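Periplasmic cell division protein (SufI) (Aquifex aeolicus, PDB 6SYY) probably works as a multicopper oxidase, oxidising substrates with copper ions and, as in related enzymes, passing the electrons to dioxygen at a trinuclear cluster. Local coordinates at residues A[50-55]-A[232-237]; A[460-465]-A[476-481]; A[126-131]-A[143-148]; A[261-266]-A[318-323]. All blocks are in the same frame, centred on the assembly; numbering follows the deposited sequence.

Overall arrangement
The four contacts spread through three cupredoxin-like domains. Contacts 2 and 3 are buried and border the coppers: Asp479 and Asp129 each approach histidines of the cluster, yet the contact centres lie about 25 Å apart. Contacts 1 and 4 are partly buried. They reach the same group of strands in the middle domain, with nearest atoms about 6 Å apart. Chemistry follows place. Contact 1 is almost wholly polar, stitching a loop to a hairpin turn, whereas contact 4 is strand pairing dressed with leucines and aromatics. Contact 2 adds aromatic packing to a single bridge, and contact 3 joins a copper-side loop to the segment running along strand 102-110 through one hydroxyl bond and ring contacts.

Contact 1 (A[50-55]-A[232-237]); sequences NIPGYF and LVNLTP
Asn50 and Asn234 trade hydrogen bonds in both directions, each side-chain amide nitrogen finding the main-chain carbonyl of the other residue. ND2 of Asn234 reaches Asn50 O at 2.9 Å, nearly head-on to the carbonyl (168°) and close to the plane of its own amide. In return ND2 of Asn50 gives to Asn234 O at 3.1 Å, here tilted somewhat from the carbonyl plane; the two amides stand 81° apart. The backbone N of Asn50 is satisfied as well, donating to Thr236 OG1 at 3.0 Å, so both main-chain polar atoms of Asn50 are held by side chains from the hairpin. That hairpin is a tight one: Val233 and Thr236 exchange both of their backbone bonds around a two-residue turn, and Asn234 and Leu235 both adopt left-handed helical backbone angles, close to a type I' turn. With CG beside the backbone N and anti to the carbonyl carbon (chi1 -52°), the Asn234 amide projects from the turn between Asn50 and strand 200-208. Its OD1 accepts from Ile204 N, and ND2 has a second acceptor in Pro202 O, so the amide is used at both ends. The Pro52 ring crosses this amide at about a right angle, with CD 3.9 Å from Asn234 ND2. Beyond Pro52 the chain enters strand 54-56, which pairs with strand 94-98.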
# COMPACT_ATOMS: atom_id res chain seq x y z
N ASN A 50 16.31 -8.36 5.02
CA ASN A 50 16.23 -8.88 3.66
C ASN A 50 15.86 -7.75 2.71
O ASN A 50 14.95 -6.96 2.99
CB ASN A 50 15.21 -10.01 3.59
CG ASN A 50 14.92 -10.44 2.17
OD1 ASN A 50 15.80 -10.93 1.46
ND2 ASN A 50 13.66 -10.29 1.75
N ILE A 51 16.58 -7.65 1.60
CA ILE A 51 16.26 -6.72 0.52
C ILE A 51 15.70 -7.54 -0.64
O ILE A 51 16.41 -8.41 -1.17
CB ILE A 51 17.49 -5.91 0.07
CG1 ILE A 51 18.01 -5.03 1.20
CG2 ILE A 51 17.14 -5.07 -1.15
CD1 ILE A 51 16.98 -4.07 1.75
N PRO A 52 14.45 -7.33 -1.04
CA PRO A 52 13.88 -8.17 -2.10
C PRO A 52 14.65 -8.01 -3.41
O PRO A 52 15.30 -6.99 -3.65
CB PRO A 52 12.44 -7.64 -2.24
CG PRO A 52 12.17 -6.90 -0.96
CD PRO A 52 13.49 -6.34 -0.54
N GLY A 53 14.58 -9.04 -4.24
CA GLY A 53 15.07 -8.92 -5.59
C GLY A 53 14.23 -7.93 -6.38
O GLY A 53 13.15 -7.51 -5.97
N TYR A 54 14.75 -7.53 -7.53
CA TYR A 54 14.03 -6.61 -8.39
C TYR A 54 13.88 -7.21 -9.78
O TYR A 54 14.66 -8.07 -10.20
CB TYR A 54 14.72 -5.24 -8.47
CG TYR A 54 16.06 -5.24 -9.16
CD1 TYR A 54 17.22 -5.58 -8.47
CD2 TYR A 54 16.17 -4.88 -10.49
CE1 TYR A 54 18.45 -5.56 -9.09
CE2 TYR A 54 17.39 -4.87 -11.13
CZ TYR A 54 18.53 -5.21 -10.43
OH TYR A 54 19.75 -5.20 -11.06
N PHE A 55 12.85 -6.76 -10.48
CA PHE A 55 12.57 -7.23 -11.83
C PHE A 55 12.22 -6.04 -12.69
O PHE A 55 11.29 -5.29 -12.38
CB PHE A 55 11.44 -8.26 -11.83
CG PHE A 55 11.09 -8.76 -13.20
CD1 PHE A 55 11.96 -9.58 -13.89
CD2 PHE A 55 9.89 -8.40 -13.79
CE1 PHE A 55 11.64 -10.04 -15.15
CE2 PHE A 55 9.56 -8.86 -15.05
CZ PHE A 55 10.44 -9.68 -15.73
N LEU A 232 7.56 -7.88 11.07
CA LEU A 232 8.48 -8.25 10.02
C LEU A 232 8.68 -7.07 9.08
O LEU A 232 7.75 -6.28 8.84
CB LEU A 232 7.99 -9.46 9.22
CG LEU A 232 7.91 -10.83 9.90
CD1 LEU A 232 6.71 -10.93 10.82
CD2 LEU A 232 7.85 -11.92 8.85
N VAL A 233 9.89 -6.95 8.55
CA VAL A 233 10.19 -6.01 7.48
C VAL A 233 10.79 -6.82 6.34
O VAL A 233 11.84 -7.45 6.51
CB VAL A 233 11.15 -4.89 7.93
CG1 VAL A 233 11.26 -3.84 6.85
CG2 VAL A 233 10.68 -4.28 9.23
N ASN A 234 10.12 -6.82 5.19
CA ASN A 234 10.54 -7.62 4.05
C ASN A 234 10.69 -9.09 4.45
O ASN A 234 11.64 -9.77 4.06
CB ASN A 234 11.84 -7.08 3.45
CG ASN A 234 11.76 -5.61 3.15
OD1 ASN A 234 10.67 -5.06 2.99
ND2 ASN A 234 12.91 -4.95 3.08
N LEU A 235 9.73 -9.57 5.24
CA LEU A 235 9.73 -10.94 5.78
C LEU A 235 10.97 -11.22 6.62
O LEU A 235 11.47 -12.35 6.64
CB LEU A 235 9.60 -11.98 4.66
CG LEU A 235 8.19 -12.22 4.12
CD1 LEU A 235 8.18 -13.45 3.25
CD2 LEU A 235 7.18 -12.35 5.25
N THR A 236 11.47 -10.21 7.33
CA THR A 236 12.60 -10.38 8.23
C THR A 236 12.15 -10.08 9.65
O THR A 236 11.73 -8.94 9.93
CB THR A 236 13.77 -9.48 7.85
OG1 THR A 236 14.04 -9.61 6.45
CG2 THR A 236 15.02 -9.87 8.64
N PRO A 237 12.21 -11.04 10.57
CA PRO A 237 11.86 -10.75 11.97
C PRO A 237 13.02 -10.10 12.70
O PRO A 237 14.19 -10.44 12.49
CB PRO A 237 11.56 -12.14 12.54
CG PRO A 237 12.46 -13.04 11.75
CD PRO A 237 12.53 -12.46 10.36

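Contact 2 (A[460-465]-A[476-481]); sequences FQVLER and GWKDTV
Gln461 tips the NE2 end of its amide onto one face of the Trp477 indole, with NE2 of Gln461 3.2 Å from Trp477 CZ2 and the two planes inclined at 48°. Its CG makes a CH-pi contact, 4.1 Å from the centroid of the six-membered ring. The amide is gripped at both ends, NE2 by Thr386 O and OE1 by Ile388 N, which fixes its tilt. Next to this pair, Phe460 and Lys478 form a single antiparallel bridge, hydrogen-bonded in both directions; Lys478 N meets Phe460 O at 2.7 Å. One water links Val462 N to Gly476 O. In this cupredoxin domain the bridge lies just ahead of strands 461-465 and 480-483, edge strands of two different sheets. Phe460 CG sits between its backbone N and carbonyl carbon (chi1 56°), which turns the ring back under the other segment: Lys478 O lies over one face and Val481 CB at the rim, 3.9 Å from Phe460 CZ. Replacing the ring with an alanine here would probably open a gap beneath the Lys478-Asp479 backbone and deprive Val481 of an apolar neighbour. In that backbone Asp479 O accepts from ND1 of the copper ligand His454.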
# COMPACT_ATOMS: atom_id res chain seq x y z
N PHE A 460 -6.45 10.71 -5.32
CA PHE A 460 -7.23 11.83 -4.83
C PHE A 460 -6.35 12.71 -3.94
O PHE A 460 -5.24 12.32 -3.55
CB PHE A 460 -8.47 11.37 -4.05
CG PHE A 460 -8.16 10.45 -2.90
CD1 PHE A 460 -7.78 10.95 -1.67
CD2 PHE A 460 -8.26 9.07 -3.06
CE1 PHE A 460 -7.49 10.10 -0.61
CE2 PHE A 460 -7.99 8.22 -2.01
CZ PHE A 460 -7.60 8.73 -0.78
N GLN A 461 -6.87 13.89 -3.62
CA GLN A 461 -6.21 14.82 -2.71
C GLN A 461 -7.09 15.04 -1.50
O GLN A 461 -8.29 15.33 -1.64
CB GLN A 461 -5.91 16.14 -3.42
CG GLN A 461 -4.97 15.98 -4.60
CD GLN A 461 -4.88 17.24 -5.43
OE1 GLN A 461 -5.60 18.21 -5.19
NE2 GLN A 461 -3.97 17.23 -6.40
N VAL A 462 -6.51 14.90 -0.31
CA VAL A 462 -7.26 15.04 0.93
C VAL A 462 -7.51 16.52 1.17
O VAL A 462 -6.58 17.33 1.22
CB VAL A 462 -6.51 14.41 2.11
CG1 VAL A 462 -7.27 14.66 3.40
CG2 VAL A 462 -6.33 12.92 1.88
N LEU A 463 -8.78 16.89 1.31
CA LEU A 463 -9.13 18.28 1.54
C LEU A 463 -9.13 18.64 3.02
O LEU A 463 -8.57 19.68 3.40
CB LEU A 463 -10.51 18.58 0.94
CG LEU A 463 -10.64 18.39 -0.57
CD1 LEU A 463 -12.02 18.83 -1.02
CD2 LEU A 463 -9.56 19.16 -1.29
N GLU A 464 -9.73 17.81 3.87
CA GLU A 464 -10.04 18.25 5.22
C GLU A 464 -10.32 17.05 6.12
O GLU A 464 -10.89 16.05 5.67
CB GLU A 464 -11.25 19.19 5.18
CG GLU A 464 -11.67 19.79 6.50
CD GLU A 464 -12.89 20.67 6.35
OE1 GLU A 464 -13.69 20.43 5.42
OE2 GLU A 464 -13.05 21.61 7.16
N ARG A 465 -9.90 17.16 7.37
CA ARG A 465 -10.22 16.20 8.42
C ARG A 465 -10.98 16.93 9.51
O ARG A 465 -10.59 18.03 9.90
CB ARG A 465 -8.96 15.55 9.02
CG ARG A 465 -7.90 15.13 8.03
CD ARG A 465 -6.81 14.31 8.72
NE ARG A 465 -7.34 13.02 9.16
CZ ARG A 465 -7.16 11.88 8.50
NH1 ARG A 465 -6.45 11.85 7.38
NH2 ARG A 465 -7.69 10.76 8.97
N GLY A 476 -0.39 15.45 -1.07
CA GLY A 476 -0.12 14.87 -2.37
C GLY A 476 -1.27 14.05 -2.92
O GLY A 476 -2.43 14.16 -2.50
N TRP A 477 -0.93 13.21 -3.90
CA TRP A 477 -1.89 12.31 -4.54
C TRP A 477 -1.96 11.03 -3.72
O TRP A 477 -0.99 10.28 -3.63
CB TRP A 477 -1.46 12.01 -5.98
CG TRP A 477 -1.60 13.17 -6.94
CD1 TRP A 477 -0.59 13.92 -7.47
CD2 TRP A 477 -2.82 13.69 -7.49
NE1 TRP A 477 -1.10 14.88 -8.31
CE2 TRP A 477 -2.46 14.76 -8.34
CE3 TRP A 477 -4.17 13.36 -7.35
CZ2 TRP A 477 -3.42 15.50 -9.05
CZ3 TRP A 477 -5.11 14.10 -8.05
CH2 TRP A 477 -4.73 15.15 -8.89
N LYS A 478 -3.12 10.78 -3.11
CA LYS A 478 -3.32 9.62 -2.27
C LYS A 478 -4.25 8.63 -2.96
O LYS A 478 -4.98 8.99 -3.89
CB LYS A 478 -3.92 10.04 -0.92
CG LYS A 478 -3.08 11.04 -0.15
CD LYS A 478 -1.96 10.35 0.60
CE LYS A 478 -2.51 9.50 1.73
NZ LYS A 478 -1.45 8.65 2.33
N ASP A 479 -4.21 7.37 -2.51
CA ASP A 479 -5.27 6.42 -2.85
C ASP A 479 -5.83 5.68 -1.64
O ASP A 479 -6.78 4.91 -1.81
CB ASP A 479 -4.80 5.41 -3.92
CG ASP A 479 -3.67 4.51 -3.45
OD1 ASP A 479 -3.76 3.90 -2.36
OD2 ASP A 479 -2.69 4.37 -4.21
N THR A 480 -5.30 5.91 -0.44
CA THR A 480 -5.82 5.33 0.79
C THR A 480 -5.76 6.38 1.89
O THR A 480 -4.67 6.85 2.23
CB THR A 480 -5.01 4.09 1.20
OG1 THR A 480 -4.96 3.16 0.11
CG2 THR A 480 -5.64 3.42 2.41
N VAL A 481 -6.91 6.74 2.46
CA VAL A 481 -6.97 7.78 3.49
C VAL A 481 -7.46 7.18 4.80
O VAL A 481 -8.45 6.43 4.82
CB VAL A 481 -7.85 8.97 3.06
CG1 VAL A 481 -9.27 8.52 2.74
CG2 VAL A 481 -7.85 10.06 4.14
O HOH W 1 -3.71 14.86 -0.44

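Contact 3 (A[126-131]-A[143-148]); sequences WKSDGH and SYPDFT
Ser128 and Pro145 share the hydrogen bond that crosses this contact: Ser128 OG donates to Pro145 O at 2.8 Å. The hydroxyl comes from well to the side of the carbonyl, at a C=O...donor angle of 121°, and is tilted from the carbonyl plane. With OG beside its own backbone N (chi1 -60°), the serine leans over the proline, so that OG also touches Pro145 CD at 3.4 Å. An alanine here would lack the hydroxyl and is likely to leave Pro145 O without this donor, with a small gap against the proline ring.

The remaining contacts are van der Waals. Ser128 CB packs obliquely on the Phe147 ring, 3.5 Å from CD1 of that residue. Tyr144 brings its CD2 up to the serine's main chain, Tyr144 CD2 lying 3.3 Å from Ser128 O, while Gly130 N comes up to the rim of the same ring. A side chain at Gly130 would collide with the Asp129 carbonyl, so the chain can turn here beside the tyrosine only as glycine. Pro145 CD also rests 3.7 Å from Lys127 O, a carbonyl that accepts from Tyr142 OH.

The loop held in this way leads straight to the copper cluster: Asp129 OD2 bonds to ND1 of His456 and Asp129 O to ND1 of His118, both copper ligands, making Asp129 a second-shell residue. Behind it, segment 143-148 runs along strand 102-110 through backbone bonds to Ala105 and Phe103, and Tyr144 OH reaches Ile117 O at the start of strand 117-120.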
# COMPACT_ATOMS: atom_id res chain seq x y z
N TRP A 126 -10.37 -1.27 -16.17
CA TRP A 126 -10.70 -2.07 -14.99
C TRP A 126 -10.59 -3.57 -15.25
O TRP A 126 -10.38 -4.33 -14.31
CB TRP A 126 -12.09 -1.70 -14.49
CG TRP A 126 -13.22 -2.25 -15.28
CD1 TRP A 126 -13.63 -1.85 -16.51
CD2 TRP A 126 -14.10 -3.31 -14.88
NE1 TRP A 126 -14.72 -2.59 -16.91
CE2 TRP A 126 -15.02 -3.49 -15.93
CE3 TRP A 126 -14.20 -4.11 -13.75
CZ2 TRP A 126 -16.03 -4.45 -15.87
CZ3 TRP A 126 -15.20 -5.06 -13.69
CH2 TRP A 126 -16.10 -5.22 -14.74
N LYS A 127 -10.71 -4.00 -16.51
CA LYS A 127 -10.44 -5.40 -16.80
C LYS A 127 -8.96 -5.73 -16.73
O LYS A 127 -8.59 -6.91 -16.78
CB LYS A 127 -11.02 -5.75 -18.18
CG LYS A 127 -12.50 -5.43 -18.27
CD LYS A 127 -13.07 -5.60 -19.67
CE LYS A 127 -14.56 -5.28 -19.68
NZ LYS A 127 -15.17 -5.42 -21.03
N SER A 128 -8.10 -4.72 -16.61
CA SER A 128 -6.67 -4.90 -16.38
C SER A 128 -6.28 -4.54 -14.96
O SER A 128 -5.08 -4.54 -14.64
CB SER A 128 -5.86 -4.07 -17.37
OG SER A 128 -6.13 -4.44 -18.71
N ASP A 129 -7.25 -4.23 -14.10
CA ASP A 129 -7.00 -3.70 -12.77
C ASP A 129 -6.96 -4.78 -11.69
O ASP A 129 -6.31 -4.59 -10.66
CB ASP A 129 -8.08 -2.67 -12.42
CG ASP A 129 -7.93 -2.11 -11.02
OD1 ASP A 129 -6.84 -1.59 -10.69
OD2 ASP A 129 -8.91 -2.18 -10.25
N GLY A 130 -7.62 -5.91 -11.91
CA GLY A 130 -7.66 -6.96 -10.91
C GLY A 130 -8.90 -6.91 -10.05
O GLY A 130 -8.81 -6.91 -8.82
N HIS A 131 -10.06 -6.85 -10.69
CA HIS A 131 -11.33 -6.82 -9.99
C HIS A 131 -11.75 -8.24 -9.61
O HIS A 131 -11.46 -9.19 -10.33
CB HIS A 131 -12.39 -6.17 -10.87
CG HIS A 131 -13.67 -5.85 -10.15
ND1 HIS A 131 -14.62 -6.80 -9.87
CD2 HIS A 131 -14.15 -4.68 -9.67
CE1 HIS A 131 -15.64 -6.24 -9.23
NE2 HIS A 131 -15.38 -4.95 -9.10
N SER A 143 -5.12 -13.28 -18.31
CA SER A 143 -4.30 -12.43 -19.16
C SER A 143 -4.83 -11.01 -19.07
O SER A 143 -5.92 -10.71 -19.57
CB SER A 143 -4.33 -12.94 -20.60
OG SER A 143 -3.78 -11.98 -21.48
N TYR A 144 -4.07 -10.14 -18.43
CA TYR A 144 -4.45 -8.74 -18.35
C TYR A 144 -4.26 -8.09 -19.71
O TYR A 144 -3.14 -8.11 -20.24
CB TYR A 144 -3.60 -8.02 -17.30
CG TYR A 144 -3.83 -8.49 -15.89
CD1 TYR A 144 -3.18 -9.62 -15.41
CD2 TYR A 144 -4.67 -7.80 -15.04
CE1 TYR A 144 -3.38 -10.05 -14.11
CE2 TYR A 144 -4.87 -8.22 -13.75
CZ TYR A 144 -4.23 -9.34 -13.29
OH TYR A 144 -4.44 -9.76 -11.99
N PRO A 145 -5.30 -7.52 -20.31
CA PRO A 145 -5.11 -6.76 -21.55
C PRO A 145 -4.03 -5.69 -21.38
O PRO A 145 -3.90 -5.08 -20.31
CB PRO A 145 -6.48 -6.13 -21.80
CG PRO A 145 -7.44 -7.04 -21.10
CD PRO A 145 -6.71 -7.56 -19.90
N ASP A 146 -3.24 -5.49 -22.43
CA ASP A 146 -2.20 -4.47 -22.42
C ASP A 146 -2.78 -3.12 -22.00
O ASP A 146 -3.91 -2.78 -22.34
CB ASP A 146 -1.57 -4.34 -23.81
CG ASP A 146 -0.66 -5.50 -24.16
OD1 ASP A 146 -0.52 -6.42 -23.33
OD2 ASP A 146 -0.08 -5.48 -25.27
N PHE A 147 -1.99 -2.37 -21.24
CA PHE A 147 -2.33 -0.97 -20.99
C PHE A 147 -1.05 -0.20 -20.73
O PHE A 147 0.02 -0.78 -20.50
CB PHE A 147 -3.32 -0.82 -19.83
CG PHE A 147 -2.78 -1.25 -18.49
CD1 PHE A 147 -2.75 -2.58 -18.14
CD2 PHE A 147 -2.33 -0.30 -17.58
CE1 PHE A 147 -2.26 -2.98 -16.91
CE2 PHE A 147 -1.84 -0.69 -16.34
CZ PHE A 147 -1.80 -2.03 -16.01
N THR A 148 -1.16 1.12 -20.80
CA THR A 148 -0.02 2.01 -20.62
C THR A 148 0.05 2.47 -19.16
O THR A 148 -0.96 2.86 -18.57
CB THR A 148 -0.14 3.23 -21.54
OG1 THR A 148 -0.26 2.79 -22.90
CG2 THR A 148 1.08 4.13 -21.41

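Contact 4 (A[261-266]-A[318-323]); sequences YRLALL and LYNFPH
Phe321 turns the CE2 edge of its ring to Ala264, whose CB lies in the ring plane, 3.5 Å from Phe321 CE2. The alanine makes the hollow and the ring fills it. Leu266 continues this edge contact, its CD2 in the ring plane 4.0 Å from Phe321 CZ and its CD1 3.8 Å from Tyr319 CB. Tyr319 in turn puts CD2 over the centre of one Phe321 face.

On the opposite side of the sheet the knob is Leu318, whose CD1 settles between Leu263 CB, at 4.0 Å, and Leu265 CD2. Asn320 fills the neighbouring notch. Its CG lies anti to the backbone N (chi1 179°), carrying OD1 across to take the N-H of Arg262 at 2.8 Å, a place usually given to a main-chain carbonyl. OD1 also meets the edge of the Tyr261 ring, with amide and ring planes 77° apart.

Arg262 wraps the end of the pair. Bent at chi3, it brings NH2 to His323 O at 2.9 Å, a nearly straight bond (173°) that lies in the guanidinium plane but above the carbonyl plane; its NH1 forms a salt bridge with Glu292. Between the two side-chain layers, Ala264 and Tyr319 exchange backbone bonds in the antiparallel register.

Strand 315-321 lies between 261-267 and 361-370, whose Val363 packs on Leu318 and Leu263. Strand 261-267 also pairs with 293-295 and 270-279, and from the latter Arg271 makes a cation-pi contact with Phe321.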
# COMPACT_ATOMS: atom_id res chain seq x y z
N TYR A 261 0.55 1.75 11.78
CA TYR A 261 1.78 2.05 12.49
C TYR A 261 1.94 3.56 12.65
O TYR A 261 1.58 4.33 11.77
CB TYR A 261 3.00 1.49 11.76
CG TYR A 261 2.94 0.01 11.57
CD1 TYR A 261 2.28 -0.55 10.48
CD2 TYR A 261 3.52 -0.85 12.49
CE1 TYR A 261 2.21 -1.91 10.30
CE2 TYR A 261 3.46 -2.21 12.32
CZ TYR A 261 2.80 -2.73 11.23
OH TYR A 261 2.73 -4.09 11.06
N ARG A 262 2.49 3.95 13.80
CA ARG A 262 2.92 5.33 14.05
C ARG A 262 4.43 5.25 14.25
O ARG A 262 4.90 4.87 15.33
CB ARG A 262 2.20 5.92 15.26
CG ARG A 262 2.47 7.40 15.48
CD ARG A 262 1.67 7.98 16.65
NE ARG A 262 0.23 8.01 16.40
CZ ARG A 262 -0.42 8.99 15.77
NH1 ARG A 262 0.25 10.04 15.31
NH2 ARG A 262 -1.73 8.93 15.60
N LEU A 263 5.19 5.59 13.21
CA LEU A 263 6.62 5.30 13.15
C LEU A 263 7.45 6.54 13.48
O LEU A 263 7.20 7.62 12.94
CB LEU A 263 7.01 4.79 11.77
CG LEU A 263 6.23 3.58 11.28
CD1 LEU A 263 6.64 3.26 9.87
CD2 LEU A 263 6.46 2.38 12.20
N ALA A 264 8.44 6.36 14.35
CA ALA A 264 9.42 7.40 14.65
C ALA A 264 10.82 6.78 14.62
O ALA A 264 10.98 5.56 14.64
CB ALA A 264 9.16 8.05 16.02
N LEU A 265 11.83 7.65 14.56
CA LEU A 265 13.23 7.24 14.60
C LEU A 265 13.84 7.76 15.89
O LEU A 265 13.99 8.97 16.08
CB LEU A 265 13.98 7.77 13.38
CG LEU A 265 13.58 7.09 12.07
CD1 LEU A 265 14.11 7.85 10.86
CD2 LEU A 265 14.08 5.65 12.06
N LEU A 266 14.17 6.85 16.79
CA LEU A 266 14.71 7.20 18.10
C LEU A 266 16.23 7.06 18.07
O LEU A 266 16.76 6.00 17.72
CB LEU A 266 14.11 6.31 19.19
CG LEU A 266 12.59 6.32 19.23
CD1 LEU A 266 12.08 5.56 20.45
CD2 LEU A 266 12.07 7.75 19.24
N LEU A 318 13.88 2.36 14.64
CA LEU A 318 12.59 2.61 14.00
C LEU A 318 11.50 2.06 14.91
O LEU A 318 11.32 0.84 15.01
CB LEU A 318 12.53 1.95 12.62
CG LEU A 318 11.13 2.04 12.00
CD1 LEU A 318 10.81 3.48 11.64
CD2 LEU A 318 11.01 1.14 10.78
N TYR A 319 10.79 2.96 15.58
CA TYR A 319 9.93 2.60 16.69
C TYR A 319 8.48 2.90 16.37
O TYR A 319 8.17 3.92 15.75
CB TYR A 319 10.36 3.35 17.95
CG TYR A 319 9.79 2.77 19.21
CD1 TYR A 319 10.40 1.68 19.83
CD2 TYR A 319 8.65 3.30 19.79
CE1 TYR A 319 9.88 1.14 20.99
CE2 TYR A 319 8.12 2.77 20.95
CZ TYR A 319 8.74 1.69 21.55
OH TYR A 319 8.21 1.17 22.70
N ASN A 320 7.59 2.01 16.80
CA ASN A 320 6.16 2.18 16.63
C ASN A 320 5.56 2.62 17.96
O ASN A 320 5.66 1.90 18.96
CB ASN A 320 5.49 0.89 16.16
CG ASN A 320 3.99 1.04 16.00
OD1 ASN A 320 3.51 1.65 15.05
ND2 ASN A 320 3.24 0.48 16.95
N PHE A 321 4.95 3.79 17.96
CA PHE A 321 4.25 4.33 19.12
C PHE A 321 2.76 4.00 19.03
O PHE A 321 2.27 3.62 17.96
CB PHE A 321 4.46 5.84 19.19
CG PHE A 321 5.83 6.24 19.65
CD1 PHE A 321 6.17 6.18 20.99
CD2 PHE A 321 6.79 6.66 18.74
CE1 PHE A 321 7.44 6.54 21.42
CE2 PHE A 321 8.06 7.02 19.16
CZ PHE A 321 8.38 6.96 20.50
N PRO A 322 2.02 4.11 20.13
CA PRO A 322 0.58 3.86 20.08
C PRO A 322 -0.11 4.72 19.03
O PRO A 322 0.04 5.95 19.01
CB PRO A 322 0.11 4.20 21.49
CG PRO A 322 1.30 3.89 22.34
CD PRO A 322 2.50 4.26 21.52
N HIS A 323 -0.86 4.07 18.14
CA HIS A 323 -1.44 4.77 17.00
C HIS A 323 -2.65 5.61 17.37
O HIS A 323 -3.01 6.52 16.61
CB HIS A 323 -1.82 3.77 15.89
CG HIS A 323 -2.76 2.70 16.33
ND1 HIS A 323 -4.06 2.95 16.70
CD2 HIS A 323 -2.59 1.36 16.44
CE1 HIS A 323 -4.65 1.81 17.03
NE2 HIS A 323 -3.78 0.83 16.88